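Local coordinates for DNA primase (Aquifex aeolicus, PDB 2AU3), which probably synthesises the short RNA primers from which DNA polymerase starts during replication, using a zinc-binding domain joined to a TOPRIM-containing RNA polymerase core, at residues A[6-15]-A[83-94]; A[184-192]-A[203-214]. All blocks are in the same frame, centred on the assembly; numbering follows the deposited sequence.

Interaction 1: A[6-15]-A[83-94]; sequences DIDELRREID and ALELAKRYGKKL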
loop_
_atom_site.group_PDB
_atom_site.type_symbol
_atom_site.label_atom_id
_atom_site.label_comp_id
_atom_site.label_asym_id
_atom_site.label_seq_id
_atom_site.Cartn_x
_atom_site.Cartn_y
_atom_site.Cartn_z
ATOM N N ASP A 6 12.636 21.538 -14.948
ATOM C CA ASP A 6 11.677 21.821 -16.023
ATOM C C ASP A 6 10.417 20.977 -15.910
ATOM O O ASP A 6 9.302 21.472 -16.116
ATOM C CB ASP A 6 12.298 21.572 -17.397
ATOM C CG ASP A 6 13.426 22.529 -17.718
ATOM O OD1 ASP A 6 13.608 23.506 -16.965
ATOM O OD2 ASP A 6 14.187 22.376 -18.712
ATOM N N ILE A 7 10.611 19.692 -15.608
ATOM C CA ILE A 7 9.530 18.731 -15.586
ATOM C C ILE A 7 8.569 18.958 -14.409
ATOM O O ILE A 7 7.361 18.830 -14.563
ATOM C CB ILE A 7 10.091 17.275 -15.587
ATOM C CG1 ILE A 7 8.986 16.283 -15.908
ATOM C CG2 ILE A 7 10.764 16.944 -14.278
ATOM C CD1 ILE A 7 8.571 16.347 -17.351
ATOM N N ASP A 8 9.111 19.284 -13.242
ATOM C CA ASP A 8 8.278 19.597 -12.094
ATOM C C ASP A 8 7.497 20.904 -12.374
ATOM O O ASP A 8 6.293 20.994 -12.125
ATOM C CB ASP A 8 9.164 19.739 -10.851
ATOM C CG ASP A 8 8.376 20.067 -9.588
ATOM O OD1 ASP A 8 7.364 19.373 -9.280
ATOM O OD2 ASP A 8 8.720 20.995 -8.820
ATOM N N GLU A 9 8.196 21.897 -12.908
ATOM C CA GLU A 9 7.574 23.161 -13.293
ATOM C C GLU A 9 6.502 22.939 -14.359
ATOM O O GLU A 9 5.433 23.535 -14.312
ATOM C CB GLU A 9 8.655 24.150 -13.788
ATOM C CG GLU A 9 9.578 24.653 -12.684
ATOM C CD GLU A 9 8.837 25.342 -11.526
ATOM O OE1 GLU A 9 7.967 26.234 -11.781
ATOM O OE2 GLU A 9 9.158 25.031 -10.352
ATOM N N LEU A 10 6.772 22.054 -15.308
ATOM C CA LEU A 10 5.758 21.717 -16.306
ATOM C C LEU A 10 4.547 21.103 -15.632
ATOM O O LEU A 10 3.419 21.494 -15.904
ATOM C CB LEU A 10 6.305 20.758 -17.363
ATOM C CG LEU A 10 5.295 20.266 -18.401
ATOM C CD1 LEU A 10 4.580 21.434 -19.111
ATOM C CD2 LEU A 10 5.936 19.310 -19.412
ATOM N N ARG A 11 4.774 20.126 -14.760
ATOM C CA ARG A 11 3.650 19.439 -14.159
ATOM C C ARG A 11 2.765 20.391 -13.355
ATOM O O ARG A 11 1.555 20.282 -13.418
ATOM C CB ARG A 11 4.099 18.311 -13.263
ATOM C CG ARG A 11 4.753 17.168 -13.985
ATOM C CD ARG A 11 5.642 16.414 -13.072
ATOM N NE ARG A 11 5.946 15.100 -13.592
ATOM C CZ ARG A 11 7.015 14.420 -13.251
ATOM N NH1 ARG A 11 7.881 14.945 -12.376
ATOM N NH2 ARG A 11 7.205 13.208 -13.750
ATOM N N ARG A 12 3.382 21.300 -12.603
ATOM C CA ARG A 12 2.631 22.312 -11.836
ATOM C C ARG A 12 1.705 23.174 -12.722
ATOM O O ARG A 12 0.559 23.459 -12.358
ATOM C CB ARG A 12 3.576 23.209 -11.031
ATOM C CG ARG A 12 4.290 22.517 -9.845
ATOM C CD ARG A 12 5.523 23.314 -9.336
ATOM N NE ARG A 12 6.218 22.641 -8.233
ATOM C CZ ARG A 12 5.886 22.749 -6.946
ATOM N NH1 ARG A 12 4.864 23.514 -6.576
ATOM N NH2 ARG A 12 6.577 22.083 -6.019
ATOM N N GLU A 13 2.201 23.557 -13.891
ATOM C CA GLU A 13 1.477 24.428 -14.811
ATOM C C GLU A 13 0.301 23.740 -15.528
ATOM O O GLU A 13 -0.678 24.408 -15.890
ATOM C CB GLU A 13 2.453 24.994 -15.847
ATOM C CG GLU A 13 1.826 25.989 -16.819
ATOM C CD GLU A 13 1.682 27.383 -16.230
ATOM O OE1 GLU A 13 1.986 27.578 -15.018
ATOM O OE2 GLU A 13 1.251 28.284 -16.977
ATOM N N ILE A 14 0.399 22.425 -15.757
ATOM C CA ILE A 14 -0.658 21.707 -16.489
ATOM C C ILE A 14 -1.887 21.499 -15.612
ATOM O O ILE A 14 -1.762 21.262 -14.413
ATOM C CB ILE A 14 -0.172 20.322 -16.979
ATOM C CG1 ILE A 14 0.880 20.473 -18.073
ATOM C CG2 ILE A 14 -1.330 19.540 -17.526
ATOM C CD1 ILE A 14 1.804 19.264 -18.152
ATOM N N ASP A 15 -3.070 21.611 -16.210
ATOM C CA ASP A 15 -4.301 21.169 -15.564
ATOM C C ASP A 15 -4.793 19.991 -16.378
ATOM O O ASP A 15 -5.108 20.136 -17.558
ATOM C CB ASP A 15 -5.364 22.292 -15.553
ATOM C CG ASP A 15 -6.615 21.930 -14.733
ATOM O OD1 ASP A 15 -6.850 20.725 -14.426
ATOM O OD2 ASP A 15 -7.427 22.794 -14.336
ATOM N N ALA A 83 5.857 14.811 -22.500
ATOM C CA ALA A 83 6.252 15.998 -21.744
ATOM C C ALA A 83 6.693 17.150 -22.673
ATOM O O ALA A 83 6.301 18.304 -22.477
ATOM C CB ALA A 83 7.326 15.649 -20.761
ATOM N N LEU A 84 7.470 16.825 -23.696
ATOM C CA LEU A 84 7.984 17.842 -24.621
ATOM C C LEU A 84 6.855 18.433 -25.442
ATOM O O LEU A 84 6.833 19.625 -25.701
ATOM C CB LEU A 84 9.058 17.258 -25.558
ATOM C CG LEU A 84 9.824 18.248 -26.473
ATOM C CD1 LEU A 84 10.291 19.505 -25.742
ATOM C CD2 LEU A 84 11.008 17.571 -27.150
ATOM N N GLU A 85 5.925 17.586 -25.862
ATOM C CA GLU A 85 4.789 18.051 -26.638
ATOM C C GLU A 85 3.915 19.008 -25.814
ATOM O O GLU A 85 3.482 20.055 -26.331
ATOM C CB GLU A 85 3.977 16.863 -27.164
ATOM C CG GLU A 85 2.792 17.249 -28.039
ATOM C CD GLU A 85 3.199 17.894 -29.360
ATOM O OE1 GLU A 85 4.403 17.805 -29.752
ATOM O OE2 GLU A 85 2.300 18.491 -30.014
ATOM N N LEU A 86 3.689 18.670 -24.535
ATOM C CA LEU A 86 2.915 19.540 -23.641
ATOM C C LEU A 86 3.656 20.836 -23.278
ATOM O O LEU A 86 3.038 21.891 -23.124
ATOM C CB LEU A 86 2.492 18.799 -22.360
ATOM C CG LEU A 86 1.373 17.788 -22.577
ATOM C CD1 LEU A 86 0.978 17.105 -21.292
ATOM C CD2 LEU A 86 0.148 18.417 -23.293
ATOM N N ALA A 87 4.970 20.746 -23.116
ATOM C CA ALA A 87 5.770 21.927 -22.796
ATOM C C ALA A 87 5.656 22.981 -23.900
ATOM O O ALA A 87 5.513 24.159 -23.604
ATOM C CB ALA A 87 7.251 21.552 -22.512
ATOM N N LYS A 88 5.664 22.539 -25.160
ATOM C CA LYS A 88 5.440 23.438 -26.292
ATOM C C LYS A 88 4.053 24.091 -26.231
ATOM O O LYS A 88 3.932 25.303 -26.377
ATOM C CB LYS A 88 5.648 22.706 -27.632
ATOM C CG LYS A 88 7.089 22.233 -27.855
ATOM C CD LYS A 88 7.298 21.672 -29.269
ATOM C CE LYS A 88 8.002 20.317 -29.234
ATOM N NZ LYS A 88 7.943 19.571 -30.542
ATOM N N ARG A 89 3.019 23.287 -25.977
ATOM C CA ARG A 89 1.648 23.807 -25.838
ATOM C C ARG A 89 1.501 24.834 -24.703
ATOM O O ARG A 89 0.650 25.723 -24.767
ATOM C CB ARG A 89 0.665 22.660 -25.597
ATOM C CG ARG A 89 0.372 21.816 -26.827
ATOM C CD ARG A 89 -0.217 22.612 -28.000
ATOM N NE ARG A 89 -1.555 23.174 -27.747
ATOM C CZ ARG A 89 -2.668 22.454 -27.573
ATOM N NH1 ARG A 89 -2.617 21.124 -27.582
ATOM N NH2 ARG A 89 -3.830 23.067 -27.383
ATOM N N TYR A 90 2.326 24.707 -23.667
ATOM C CA TYR A 90 2.172 25.543 -22.487
ATOM C C TYR A 90 3.203 26.673 -22.442
ATOM O O TYR A 90 3.126 27.540 -21.582
ATOM C CB TYR A 90 2.194 24.690 -21.200
ATOM C CG TYR A 90 0.838 24.085 -20.850
ATOM C CD1 TYR A 90 -0.117 24.811 -20.114
ATOM C CD2 TYR A 90 0.499 22.795 -21.269
ATOM C CE1 TYR A 90 -1.389 24.247 -19.805
ATOM C CE2 TYR A 90 -0.758 22.228 -20.973
ATOM C CZ TYR A 90 -1.689 22.951 -20.237
ATOM O OH TYR A 90 -2.914 22.372 -19.975
ATOM N N GLY A 91 4.151 26.677 -23.379
ATOM C CA GLY A 91 5.172 27.720 -23.416
ATOM C C GLY A 91 6.147 27.600 -22.251
ATOM O O GLY A 91 6.615 28.593 -21.692
ATOM N N LYS A 92 6.428 26.363 -21.872
ATOM C CA LYS A 92 7.378 26.086 -20.814
ATOM C C LYS A 92 8.579 25.409 -21.449
ATOM O O LYS A 92 8.451 24.722 -22.465
ATOM C CB LYS A 92 6.759 25.182 -19.739
ATOM C CG LYS A 92 5.655 25.842 -18.874
ATOM C CD LYS A 92 6.202 26.941 -17.928
ATOM C CE LYS A 92 6.487 26.408 -16.516
ATOM N NZ LYS A 92 7.159 27.439 -15.623
ATOM N N LYS A 93 9.745 25.616 -20.854
ATOM C CA LYS A 93 10.969 25.038 -21.366
ATOM C C LYS A 93 11.082 23.586 -20.874
ATOM O O LYS A 93 10.593 23.246 -19.792
ATOM C CB LYS A 93 12.168 25.903 -20.959
ATOM C CG LYS A 93 13.195 25.251 -20.027
ATOM C CD LYS A 93 13.444 26.099 -18.771
ATOM C CE LYS A 93 14.743 26.905 -18.861
ATOM N NZ LYS A 93 14.508 28.385 -18.681
ATOM N N LEU A 94 11.660 22.727 -21.701
ATOM C CA LEU A 94 12.011 21.371 -21.287
ATOM C C LEU A 94 13.116 20.803 -22.173
ATOM O O LEU A 94 12.849 20.317 -23.268
ATOM C CB LEU A 94 10.781 20.451 -21.288
ATOM C CG LEU A 94 10.976 18.991 -20.847
ATOM C CD1 LEU A 94 10.944 18.862 -19.339
ATOM C CD2 LEU A 94 9.905 18.142 -21.467
HETATM O O HOH W 1 9.174 23.721 -17.627
HETATM O O HOH W 2 -4.321 23.802 -18.351
#
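A water joins Asp6 to Lys93, donating to the backbone O of Lys93 at 2.6 Å and to the backbone O of Asp6 at 2.7 Å; no direct hydrogen bond crosses between 6-15 and 83-94. The Asp6 carboxylate lies against the aliphatic part of Lys93, OD1 coming 3.2 Å from CD, while the ammonium group stays too distant for a salt bridge. Between the helices, Leu10 is the main wedge. Its CG stands anti to the backbone N (chi1 176°), which sends the two methyls forward on to helix 83-90: CD1 rests near the Ala87 CA, and CD2 comes 3.2 Å from Ala83 O and 4.0 Å from Ala87 CB. The small alanines let it come in this close. Ile7 CD1 touches both Ala83 CB and Leu94 CD1. At the other end, Ile14 meets two partners, CD1 touching Leu86 CD1 and CG1 lying over one face of the Tyr90 ring, 4.1 Å from its centroid, a CH-pi contact displaced toward the rim. The Tyr90 hydroxyl shares a second water with Asp15 N, 2.6 Å from OH and weakly held by the amide. With Tyr90 replaced by alanine, Ile14 CG1 would probably lose its aromatic cover and the water its link between the two segments. The contact packs the first helix of the zinc-binding domain on helix 79-90, with helix 67-75 also touching Ile7, Ile14 and Leu86. The helices, whose axes are 60° apart, are thus held chiefly by apolar packing, with waters serving the polar ends and charge adding at most a loose attraction.

Interaction 2: A[184-192]-A[203-214]; sequences LFLRRVVIP and FGGRRIVEDKSP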
loop_
_atom_site.group_PDB
_atom_site.type_symbol
_atom_site.label_atom_id
_atom_site.label_comp_id
_atom_site.label_asym_id
_atom_site.label_seq_id
_atom_site.Cartn_x
_atom_site.Cartn_y
_atom_site.Cartn_z
ATOM N N LEU A 184 13.810 -9.473 -11.679
ATOM C CA LEU A 184 13.763 -10.021 -10.330
ATOM C C LEU A 184 12.409 -10.707 -10.022
ATOM O O LEU A 184 12.356 -11.727 -9.327
ATOM C CB LEU A 184 14.034 -8.907 -9.314
ATOM C CG LEU A 184 13.960 -9.234 -7.817
ATOM C CD1 LEU A 184 15.075 -10.218 -7.425
ATOM C CD2 LEU A 184 14.017 -7.959 -6.955
ATOM N N PHE A 185 11.340 -10.166 -10.586
ATOM C CA PHE A 185 9.983 -10.626 -10.307
ATOM C C PHE A 185 9.444 -11.637 -11.320
ATOM O O PHE A 185 8.261 -12.007 -11.261
ATOM C CB PHE A 185 9.063 -9.416 -10.225
ATOM C CG PHE A 185 9.429 -8.495 -9.128
ATOM C CD1 PHE A 185 9.073 -8.797 -7.820
ATOM C CD2 PHE A 185 10.198 -7.369 -9.372
ATOM C CE1 PHE A 185 9.444 -7.968 -6.780
ATOM C CE2 PHE A 185 10.573 -6.519 -8.322
ATOM C CZ PHE A 185 10.193 -6.818 -7.039
ATOM N N LEU A 186 10.307 -12.099 -12.227
ATOM C CA LEU A 186 9.904 -13.026 -13.298
ATOM C C LEU A 186 8.938 -14.113 -12.820
ATOM O O LEU A 186 9.201 -14.774 -11.825
ATOM C CB LEU A 186 11.131 -13.668 -13.966
ATOM C CG LEU A 186 10.872 -14.507 -15.215
ATOM C CD1 LEU A 186 10.240 -13.649 -16.321
ATOM C CD2 LEU A 186 12.191 -15.104 -15.710
ATOM N N ARG A 187 7.798 -14.234 -13.507
ATOM C CA ARG A 187 6.838 -15.306 -13.258
ATOM C C ARG A 187 5.983 -15.093 -12.013
ATOM O O ARG A 187 5.235 -15.962 -11.638
ATOM C CB ARG A 187 7.570 -16.666 -13.202
ATOM C CG ARG A 187 6.775 -17.857 -13.713
ATOM C CD ARG A 187 6.386 -17.802 -15.197
ATOM N NE ARG A 187 7.550 -17.767 -16.082
ATOM C CZ ARG A 187 7.649 -17.000 -17.155
ATOM N NH1 ARG A 187 6.652 -16.193 -17.496
ATOM N NH2 ARG A 187 8.749 -17.026 -17.888
ATOM N N ARG A 188 6.087 -13.933 -11.374
ATOM C CA ARG A 188 5.328 -13.665 -10.155
ATOM C C ARG A 188 4.156 -12.745 -10.421
ATOM O O ARG A 188 4.194 -11.933 -11.343
ATOM C CB ARG A 188 6.207 -13.021 -9.078
ATOM C CG ARG A 188 7.352 -13.892 -8.606
ATOM C CD ARG A 188 8.242 -13.250 -7.544
ATOM N NE ARG A 188 9.259 -14.238 -7.179
ATOM C CZ ARG A 188 9.259 -14.941 -6.066
ATOM N NH1 ARG A 188 8.338 -14.713 -5.124
ATOM N NH2 ARG A 188 10.191 -15.868 -5.886
ATOM N N VAL A 189 3.125 -12.861 -9.590
ATOM C CA VAL A 189 2.069 -11.857 -9.549
ATOM C C VAL A 189 2.696 -10.684 -8.810
ATOM O O VAL A 189 3.310 -10.870 -7.780
ATOM C CB VAL A 189 0.798 -12.395 -8.840
ATOM C CG1 VAL A 189 -0.158 -11.220 -8.367
ATOM C CG2 VAL A 189 0.046 -13.383 -9.802
ATOM N N VAL A 190 2.607 -9.496 -9.399
ATOM C CA VAL A 190 3.310 -8.351 -8.923
ATOM C C VAL A 190 2.333 -7.466 -8.177
ATOM O O VAL A 190 1.227 -7.206 -8.654
ATOM C CB VAL A 190 3.950 -7.569 -10.085
ATOM C CG1 VAL A 190 4.500 -6.268 -9.586
ATOM C CG2 VAL A 190 5.082 -8.404 -10.770
ATOM N N ILE A 191 2.751 -7.014 -7.001
ATOM C CA ILE A 191 1.959 -6.085 -6.204
ATOM C C ILE A 191 2.782 -4.817 -6.030
ATOM O O ILE A 191 3.771 -4.798 -5.285
ATOM C CB ILE A 191 1.603 -6.710 -4.812
ATOM C CG1 ILE A 191 0.990 -8.110 -4.974
ATOM C CG2 ILE A 191 0.653 -5.816 -4.038
ATOM C CD1 ILE A 191 1.992 -9.263 -4.688
ATOM N N PRO A 192 2.422 -3.771 -6.766
ATOM C CA PRO A 192 3.159 -2.516 -6.698
ATOM C C PRO A 192 3.124 -1.942 -5.299
ATOM O O PRO A 192 2.089 -2.000 -4.632
ATOM C CB PRO A 192 2.383 -1.613 -7.654
ATOM C CG PRO A 192 1.839 -2.602 -8.666
ATOM C CD PRO A 192 1.338 -3.706 -7.759
ATOM N N PHE A 203 8.155 -2.996 -5.934
ATOM C CA PHE A 203 7.203 -4.103 -6.052
ATOM C C PHE A 203 7.421 -5.185 -5.000
ATOM O O PHE A 203 8.541 -5.388 -4.538
ATOM C CB PHE A 203 7.314 -4.744 -7.428
ATOM C CG PHE A 203 7.149 -3.763 -8.560
ATOM C CD1 PHE A 203 5.877 -3.315 -8.928
ATOM C CD2 PHE A 203 8.262 -3.274 -9.238
ATOM C CE1 PHE A 203 5.720 -2.395 -9.975
ATOM C CE2 PHE A 203 8.118 -2.365 -10.303
ATOM C CZ PHE A 203 6.868 -1.910 -10.656
ATOM N N GLY A 204 6.326 -5.845 -4.632
ATOM C CA GLY A 204 6.344 -7.203 -4.110
ATOM C C GLY A 204 5.941 -8.178 -5.225
ATOM O O GLY A 204 5.249 -7.804 -6.167
ATOM N N GLY A 205 6.415 -9.416 -5.131
ATOM C CA GLY A 205 6.093 -10.446 -6.086
ATOM C C GLY A 205 5.795 -11.748 -5.362
ATOM O O GLY A 205 6.606 -12.224 -4.563
ATOM N N ARG A 206 4.637 -12.316 -5.662
ATOM C CA ARG A 206 4.182 -13.577 -5.054
ATOM C C ARG A 206 4.381 -14.650 -6.101
ATOM O O ARG A 206 3.791 -14.584 -7.152
ATOM C CB ARG A 206 2.680 -13.465 -4.731
ATOM C CG ARG A 206 1.954 -14.799 -4.436
ATOM C CD ARG A 206 2.690 -15.698 -3.454
ATOM N NE ARG A 206 1.859 -16.057 -2.306
ATOM C CZ ARG A 206 1.558 -17.300 -1.954
ATOM N NH1 ARG A 206 2.022 -18.330 -2.661
ATOM N NH2 ARG A 206 0.790 -17.518 -0.887
ATOM N N ARG A 207 5.207 -15.648 -5.850
ATOM C CA ARG A 207 5.373 -16.623 -6.920
ATOM C C ARG A 207 4.150 -17.562 -7.043
ATOM O O ARG A 207 3.458 -17.842 -6.052
ATOM C CB ARG A 207 6.725 -17.333 -6.842
ATOM C CG ARG A 207 6.738 -18.630 -6.148
ATOM C CD ARG A 207 8.099 -19.294 -6.191
ATOM N NE ARG A 207 8.439 -19.830 -4.883
ATOM C CZ ARG A 207 7.770 -20.818 -4.297
ATOM N NH1 ARG A 207 6.754 -21.386 -4.929
ATOM N NH2 ARG A 207 8.129 -21.257 -3.099
ATOM N N ILE A 208 3.820 -17.921 -8.278
ATOM C CA ILE A 208 2.660 -18.762 -8.553
ATOM C C ILE A 208 3.088 -20.098 -9.166
ATOM O O ILE A 208 2.257 -20.984 -9.375
ATOM C CB ILE A 208 1.638 -18.032 -9.467
ATOM C CG1 ILE A 208 2.313 -17.511 -10.754
ATOM C CG2 ILE A 208 0.938 -16.913 -8.682
ATOM C CD1 ILE A 208 1.344 -17.021 -11.837
ATOM N N VAL A 209 4.381 -20.227 -9.468
ATOM C CA VAL A 209 4.933 -21.516 -9.888
ATOM C C VAL A 209 5.705 -22.180 -8.745
ATOM O O VAL A 209 6.128 -21.506 -7.812
ATOM C CB VAL A 209 5.811 -21.391 -11.161
ATOM C CG1 VAL A 209 5.009 -20.752 -12.305
ATOM C CG2 VAL A 209 7.074 -20.586 -10.889
ATOM N N GLU A 210 5.868 -23.501 -8.828
ATOM C CA GLU A 210 6.694 -24.273 -7.890
ATOM C C GLU A 210 8.186 -24.091 -8.168
ATOM O O GLU A 210 8.657 -24.367 -9.274
ATOM C CB GLU A 210 6.329 -25.761 -7.962
ATOM C CG GLU A 210 5.487 -26.228 -6.795
ATOM C CD GLU A 210 4.680 -27.476 -7.109
ATOM O OE1 GLU A 210 5.263 -28.588 -7.071
ATOM O OE2 GLU A 210 3.460 -27.344 -7.376
ATOM N N ASP A 211 8.918 -23.643 -7.150
ATOM C CA ASP A 211 10.290 -23.145 -7.300
ATOM C C ASP A 211 10.986 -23.231 -5.936
ATOM O O ASP A 211 10.321 -23.328 -4.902
ATOM C CB ASP A 211 10.257 -21.676 -7.768
ATOM C CG ASP A 211 11.400 -21.325 -8.693
ATOM O OD1 ASP A 211 12.536 -21.156 -8.200
ATOM O OD2 ASP A 211 11.267 -21.183 -9.932
ATOM N N LYS A 212 12.315 -23.170 -5.937
ATOM C CA LYS A 212 13.089 -23.133 -4.691
ATOM C C LYS A 212 13.026 -21.748 -3.988
ATOM O O LYS A 212 13.169 -21.662 -2.765
ATOM C CB LYS A 212 14.544 -23.588 -4.962
ATOM C CG LYS A 212 15.599 -23.195 -3.901
ATOM C CD LYS A 212 15.632 -24.154 -2.711
ATOM C CE LYS A 212 15.826 -23.377 -1.395
ATOM N NZ LYS A 212 16.250 -24.283 -0.271
ATOM N N SER A 213 12.768 -20.693 -4.763
ATOM C CA SER A 213 12.784 -19.304 -4.268
ATOM C C SER A 213 11.701 -19.027 -3.236
ATOM O O SER A 213 10.739 -19.794 -3.136
ATOM C CB SER A 213 12.624 -18.333 -5.442
ATOM O OG SER A 213 11.363 -18.507 -6.066
ATOM N N PRO A 214 11.843 -17.931 -2.467
ATOM C CA PRO A 214 10.815 -17.535 -1.504
ATOM C C PRO A 214 9.486 -17.308 -2.191
ATOM O O PRO A 214 9.443 -16.928 -3.370
ATOM C CB PRO A 214 11.353 -16.222 -0.926
ATOM C CG PRO A 214 12.822 -16.331 -1.090
ATOM C CD PRO A 214 13.004 -17.017 -2.422
#
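Phe185 lays one face of its ring over the CB of Phe203, which stands 3.9 Å from the ring centroid in a CH-pi contact. Beyond CB, the Phe203 ring turns its edge to the same aromatic, an edge-to-face pair with planes at 75°. Val190 CG1 presses on Phe203 CD1 at 3.3 Å, and Pro192 packs beside it, so the cluster round Phe203 is apolar; Tyr116 of helix 101-122 adds another ring. Gly205 has no side chain where a CB would collide with Phe185 CD1 and Arg188 CD. Past it runs Arg188, extended from CG to NE, whose guanidinium reaches the loop after the strand. Both terminal nitrogens grip Pro214 O end-on in the guanidinium plane, NH2 at 2.8 Å and NH1 at 3.0 Å, and NH1 also donates to Gly205 O at 3.1 Å from above that carbonyl's plane. Arg207 CB covers one face of the Arg188 guanidinium; the guanidinium of Arg207 turns to the loop instead, NE and NH2 both holding Ser213 O. The two arginines therefore pin successive carbonyls of the returning chain. In the backbone, Val189 pairs with Arg206 and Ile191 with Gly204, each by two hydrogen bonds, the straightest from Ile191 N to Gly204 O at 2.7 Å. This is an antiparallel beta hairpin, the central pair of a four-stranded sheet in the N-terminal part of the primase catalytic core.

From the N terminus, interaction 1 comes first: segment 6-15 is met by 83-94 after 67 intervening residues, which include the five-stranded sheet and the zinc ligands Cys37, His40, Cys58 and Cys61. It thereby brings together the two ends of the zinc-binding region. The chain then passes through helix 101-122 and the helices that follow before interaction 2 closes a much shorter loop, only 10 residues long, between 184-192 and 203-214 in the catalytic core. The two loops are in series and neither nest nor cross. Their centres lie 38 Å apart and their nearest atoms about 15 Å, so each contact ties together its own domain.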